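Local coordinates for protein calcium dodecin (Mycobacterium tuberculosis, PDB 3ONR) that binds calcium ions at three-subunit interfaces of a hollow, spherical dodecamer and may sequester additional small ligands, at residues 34-39 with 60-65; 11-16 with 53-58. The protein carries 2 engineered substitutions. All blocks are in the same frame, centred on the assembly; numbering follows the deposited sequence.

In the fold
From the N terminus the chain runs through strand 4-14, helix 18-32, strand 38-48 and strand 54-65, the last of which lies between the other two in an antiparallel sheet. Contact 2 closes the larger loop: 11-16 at the end of the first strand meets 53-58 at the start of the last, with the helix and strand 38-48 between them. Contact 1 closes the hairpin of strands 38-48 and 54-65 by its open end, where 34-39 meets 60-65. The two cross along the sequence, their segments alternating, and their centres lie about 21 Å apart, so they sample the central strand's two flanks near its opposite ends.

Contact 1: 34-39 with 60-65; sequences DDIRVA and LEVSFK
Asp35 to Ala39 runs roughly antiparallel to Leu60 to Lys65, at 158°; the backbones are closest at the two ends, 5.0 Å between Ala39 CA and Val62 CA and 5.9 Å between Asp35 CA and Phe64 CA, and bow apart between them. At the Asp35 end a side chain takes the place of strand pairing. The backbone N of Lys65 gives a nearly straight hydrogen bond (171°) to Asp35 OD2, 2.8 Å away, which accepts it on its syn lone pair, the side of OD1. With CG tucked between its own backbone N and carbonyl carbon (chi1 59°), Asp35 reaches across, and its OD1 settles 3.2 Å from Phe64 CB. A water extends the grip by donating both to OD1 and to Lys65 O, so each carboxylate oxygen is tied to the strand end.

This is the open end of the hairpin of strands 38-48 and 54-65, where two further waters bridge backbone groups that the segments do not join directly. One donates to Asp35 O and, over a longer 3.3 Å from the water oxygen to Ser63 O, to the other strand; the second accepts from Ser63 N and donates to Val38 O.

Between the side chains of Ile36, Ala39 and Val62 the packing is apolar. The CD1 tip of Ile36 rests 4.0 Å from Val62 CB, and Val62 CG1 reaches Ala39 CB at 3.6 Å. Next to this, Ala39 CA makes a CA-H...O contact with Glu61 O.

Ile36, Ala39 and Leu60 turn the same apolar surface to helix 18-32, touching Ala29, Val26 and Ala25. Strand 4-14 lies on the other flank of 60-65, where backbone hydrogen bonds join Ile8 to Val62 and Lys6 to Phe64, while Val38 and Ala39 continue the sheet into a strand of a second subunit.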
# COMPACT_ATOMS: atom_id res chain seq x y z
N ASP A 34 -1.00 31.71 -3.99
CA ASP A 34 -1.90 32.23 -2.99
C ASP A 34 -3.05 31.22 -2.67
O ASP A 34 -3.79 31.42 -1.73
CB ASP A 34 -2.44 33.58 -3.49
CG ASP A 34 -3.07 33.49 -4.91
OD1 ASP A 34 -3.73 34.47 -5.34
OD2 ASP A 34 -2.93 32.43 -5.58
N ASP A 35 -3.17 30.13 -3.42
CA ASP A 35 -4.39 29.32 -3.25
C ASP A 35 -4.28 28.00 -2.44
O ASP A 35 -5.13 27.12 -2.54
CB ASP A 35 -5.14 29.12 -4.59
CG ASP A 35 -4.27 28.41 -5.68
OD1 ASP A 35 -3.00 28.51 -5.65
OD2 ASP A 35 -4.90 27.75 -6.56
N ILE A 36 -3.24 27.86 -1.63
CA ILE A 36 -3.13 26.61 -0.89
C ILE A 36 -3.97 26.60 0.38
O ILE A 36 -3.81 27.47 1.27
CB ILE A 36 -1.71 26.29 -0.58
CG1 ILE A 36 -0.99 25.94 -1.87
CG2 ILE A 36 -1.66 25.11 0.36
CD1 ILE A 36 0.50 25.94 -1.73
N ARG A 37 -4.86 25.62 0.47
CA ARG A 37 -5.80 25.58 1.63
C ARG A 37 -5.62 24.31 2.46
O ARG A 37 -6.17 24.19 3.56
CB ARG A 37 -7.26 25.65 1.20
CG ARG A 37 -7.66 27.02 0.65
CD ARG A 37 -7.38 28.09 1.72
NE ARG A 37 -7.94 29.38 1.30
CZ ARG A 37 -7.30 30.27 0.55
NH1 ARG A 37 -7.90 31.41 0.21
NH2 ARG A 37 -6.06 30.04 0.15
N VAL A 38 -4.89 23.36 1.90
CA VAL A 38 -4.70 22.09 2.56
C VAL A 38 -3.35 21.56 2.27
O VAL A 38 -2.88 21.79 1.15
CB VAL A 38 -5.81 21.04 2.24
CG1 VAL A 38 -5.76 20.55 0.82
CG2 VAL A 38 -5.65 19.83 3.14
N ALA A 39 -2.70 20.84 3.21
CA ALA A 39 -1.42 20.18 2.90
C ALA A 39 -1.44 18.80 3.52
O ALA A 39 -1.69 18.72 4.74
CB ALA A 39 -0.24 20.91 3.48
N LEU A 60 5.21 16.94 2.47
CA LEU A 60 3.84 17.40 2.34
C LEU A 60 3.42 17.43 0.85
O LEU A 60 4.21 17.74 0.01
CB LEU A 60 3.70 18.82 2.82
CG LEU A 60 4.12 19.11 4.30
CD1 LEU A 60 4.00 20.55 4.60
CD2 LEU A 60 3.19 18.30 5.25
N GLU A 61 2.16 17.15 0.61
CA GLU A 61 1.65 17.28 -0.80
C GLU A 61 0.69 18.49 -0.80
O GLU A 61 -0.22 18.55 0.05
CB GLU A 61 0.90 15.99 -1.17
CG GLU A 61 0.34 15.96 -2.58
CD GLU A 61 -0.56 14.75 -2.89
OE1 GLU A 61 -1.60 14.94 -3.52
OE2 GLU A 61 -0.24 13.60 -2.56
N VAL A 62 0.86 19.42 -1.73
CA VAL A 62 -0.04 20.57 -1.87
C VAL A 62 -0.38 20.70 -3.37
O VAL A 62 0.38 20.23 -4.22
CB VAL A 62 0.64 21.93 -1.38
CG1 VAL A 62 0.91 21.81 0.14
CG2 VAL A 62 1.96 22.16 -2.14
N SER A 63 -1.49 21.37 -3.67
CA SER A 63 -1.81 21.66 -5.07
C SER A 63 -2.19 23.11 -5.25
O SER A 63 -2.57 23.78 -4.28
CB SER A 63 -2.91 20.75 -5.54
OG SER A 63 -4.05 20.86 -4.69
N PHE A 64 -2.14 23.60 -6.49
CA PHE A 64 -2.48 25.01 -6.78
C PHE A 64 -2.84 25.13 -8.22
O PHE A 64 -2.46 24.29 -9.06
CB PHE A 64 -1.24 25.96 -6.50
CG PHE A 64 0.09 25.42 -7.04
CD1 PHE A 64 0.51 25.71 -8.33
CD2 PHE A 64 0.82 24.53 -6.31
CE1 PHE A 64 1.68 25.16 -8.84
CE2 PHE A 64 2.01 23.99 -6.81
CZ PHE A 64 2.43 24.29 -8.07
N LYS A 65 -3.65 26.11 -8.49
CA LYS A 65 -4.07 26.40 -9.91
C LYS A 65 -2.85 26.64 -10.83
O LYS A 65 -1.90 27.31 -10.42
CB LYS A 65 -4.99 27.61 -9.91
CG LYS A 65 -5.86 27.77 -11.13
CD LYS A 65 -7.17 28.47 -10.74
CE LYS A 65 -8.00 28.73 -11.94
NZ LYS A 65 -9.23 29.43 -11.48
O HOH W 1 -2.24 29.33 -8.47
O HOH W 2 -5.66 24.86 -3.98
O HOH W 3 -3.18 22.01 -1.35

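Contact 2: 11-16 with 53-58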
# COMPACT_ATOMS: atom_id res chain seq x y z
N ILE A 11 9.35 19.30 1.16
CA ILE A 11 9.83 18.81 2.48
C ILE A 11 10.21 20.00 3.30
O ILE A 11 11.03 20.82 2.83
CB ILE A 11 11.04 17.82 2.29
CG1 ILE A 11 10.50 16.52 1.64
CG2 ILE A 11 11.73 17.59 3.68
CD1 ILE A 11 11.69 15.55 1.25
N GLY A 12 9.59 20.12 4.51
CA GLY A 12 10.07 21.14 5.44
C GLY A 12 11.00 20.47 6.47
O GLY A 12 10.94 19.23 6.69
N THR A 13 11.88 21.26 7.06
CA THR A 13 12.78 20.63 8.08
C THR A 13 12.83 21.59 9.30
O THR A 13 12.64 22.79 9.15
CB THR A 13 14.24 20.44 7.54
OG1 THR A 13 14.93 21.72 7.45
CG2 THR A 13 14.28 19.77 6.17
N SER A 14 13.23 21.08 10.46
CA SER A 14 13.17 21.89 11.72
C SER A 14 13.95 21.20 12.79
O SER A 14 13.80 20.01 12.95
CB SER A 14 11.74 21.92 12.25
OG SER A 14 11.62 22.77 13.40
N PRO A 15 14.68 21.96 13.60
CA PRO A 15 15.32 21.32 14.74
C PRO A 15 14.27 21.07 15.86
O PRO A 15 14.55 20.39 16.85
CB PRO A 15 16.37 22.36 15.18
CG PRO A 15 15.84 23.72 14.61
CD PRO A 15 14.98 23.40 13.46
N THR A 16 13.08 21.63 15.71
CA THR A 16 12.13 21.69 16.80
C THR A 16 11.08 20.57 16.78
O THR A 16 10.97 19.77 17.73
CB THR A 16 11.42 23.04 16.76
OG1 THR A 16 12.42 24.08 16.77
CG2 THR A 16 10.47 23.26 17.96
N LYS A 53 22.65 15.73 16.80
CA LYS A 53 21.65 16.79 16.59
C LYS A 53 20.62 16.29 15.52
O LYS A 53 21.01 15.97 14.41
CB LYS A 53 22.32 18.11 16.15
CG LYS A 53 21.44 19.07 15.29
CD LYS A 53 22.29 20.03 14.40
CE LYS A 53 21.45 20.93 13.46
NZ LYS A 53 20.16 21.37 14.13
N ILE A 54 19.34 16.28 15.91
CA ILE A 54 18.19 15.86 15.13
C ILE A 54 17.55 17.00 14.34
O ILE A 54 17.36 18.14 14.84
CB ILE A 54 17.16 15.26 16.11
CG1 ILE A 54 17.77 14.00 16.73
CG2 ILE A 54 15.86 14.86 15.44
CD1 ILE A 54 16.94 13.41 17.85
N THR A 55 17.24 16.70 13.09
CA THR A 55 16.47 17.61 12.31
C THR A 55 15.23 16.79 12.01
O THR A 55 15.35 15.71 11.46
CB THR A 55 17.21 17.99 11.00
OG1 THR A 55 18.39 18.70 11.34
CG2 THR A 55 16.34 18.86 10.11
N TYR A 56 14.06 17.32 12.34
CA TYR A 56 12.78 16.66 11.95
C TYR A 56 12.41 17.07 10.53
O TYR A 56 12.49 18.26 10.16
CB TYR A 56 11.66 17.11 12.90
CG TYR A 56 12.01 16.72 14.30
CD1 TYR A 56 12.69 17.61 15.16
CD2 TYR A 56 11.69 15.43 14.77
CE1 TYR A 56 13.07 17.24 16.48
CE2 TYR A 56 12.05 15.06 16.12
CZ TYR A 56 12.74 15.98 16.92
OH TYR A 56 13.15 15.58 18.19
N ARG A 57 12.05 16.10 9.70
CA ARG A 57 11.79 16.44 8.29
C ARG A 57 10.41 15.87 7.90
O ARG A 57 10.00 14.79 8.36
CB ARG A 57 12.84 15.82 7.36
CG ARG A 57 14.32 16.19 7.76
CD ARG A 57 15.33 15.84 6.65
NE ARG A 57 15.39 14.40 6.41
CZ ARG A 57 16.34 13.78 5.70
NH1 ARG A 57 17.35 14.49 5.18
NH2 ARG A 57 16.24 12.45 5.51
N ILE A 58 9.64 16.63 7.10
CA ILE A 58 8.26 16.17 6.80
C ILE A 58 7.92 16.50 5.34
O ILE A 58 8.21 17.60 4.91
CB ILE A 58 7.23 16.74 7.79
CG1 ILE A 58 5.82 16.19 7.52
CG2 ILE A 58 7.18 18.31 7.68
CD1 ILE A 58 4.90 16.45 8.76
O HOH W 4 16.72 19.06 17.31
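Gly12 and Ile58 form an antiparallel hydrogen-bonded pair, with Gly12 N 2.9 Å from Ile58 O and a matching return bond. Ser14 and Tyr56 form a second, in which Tyr56 N gives to Ser14 O at 2.8 Å while the bond from Ser14 N is weak. Thr13 and Arg57 make the non-hydrogen-bonded pair between them, and Thr13 CA adds a CA-H...O contact to Tyr56 O.

On the face carrying Thr13 and Arg57 the contacts are apolar: Thr13 CG2 lies alongside the Arg57 chain, 3.9 Å from Arg57 CG, and Thr13 CB meets Thr55 CG2 at 3.7 Å. The guanidinium of Arg57 turns away to a salt bridge with Asp45.

Here the first and last strands of the dodecin fold pair as neighbours in its three-stranded sheet. The opposite face, with Ser14, Tyr56 and Ile58, looks towards helix 18-32, which contributes the calcium-binding Glu19.

The Tyr56 ring, its CG anti to the carbonyl carbon (chi1 -60°), extends past the end of strand 11-14, and its edge faces Pro15 O, 3.5 Å from Tyr56 CE1. Trp18 meets the same ring edge-to-face.

Water and turn bonds finish the strand end: one water donates to Pro15 O and Ile54 O, and Thr16 N lies so as to bond Ser14 OG in an ST turn, though the position of that oxygen is doubtful.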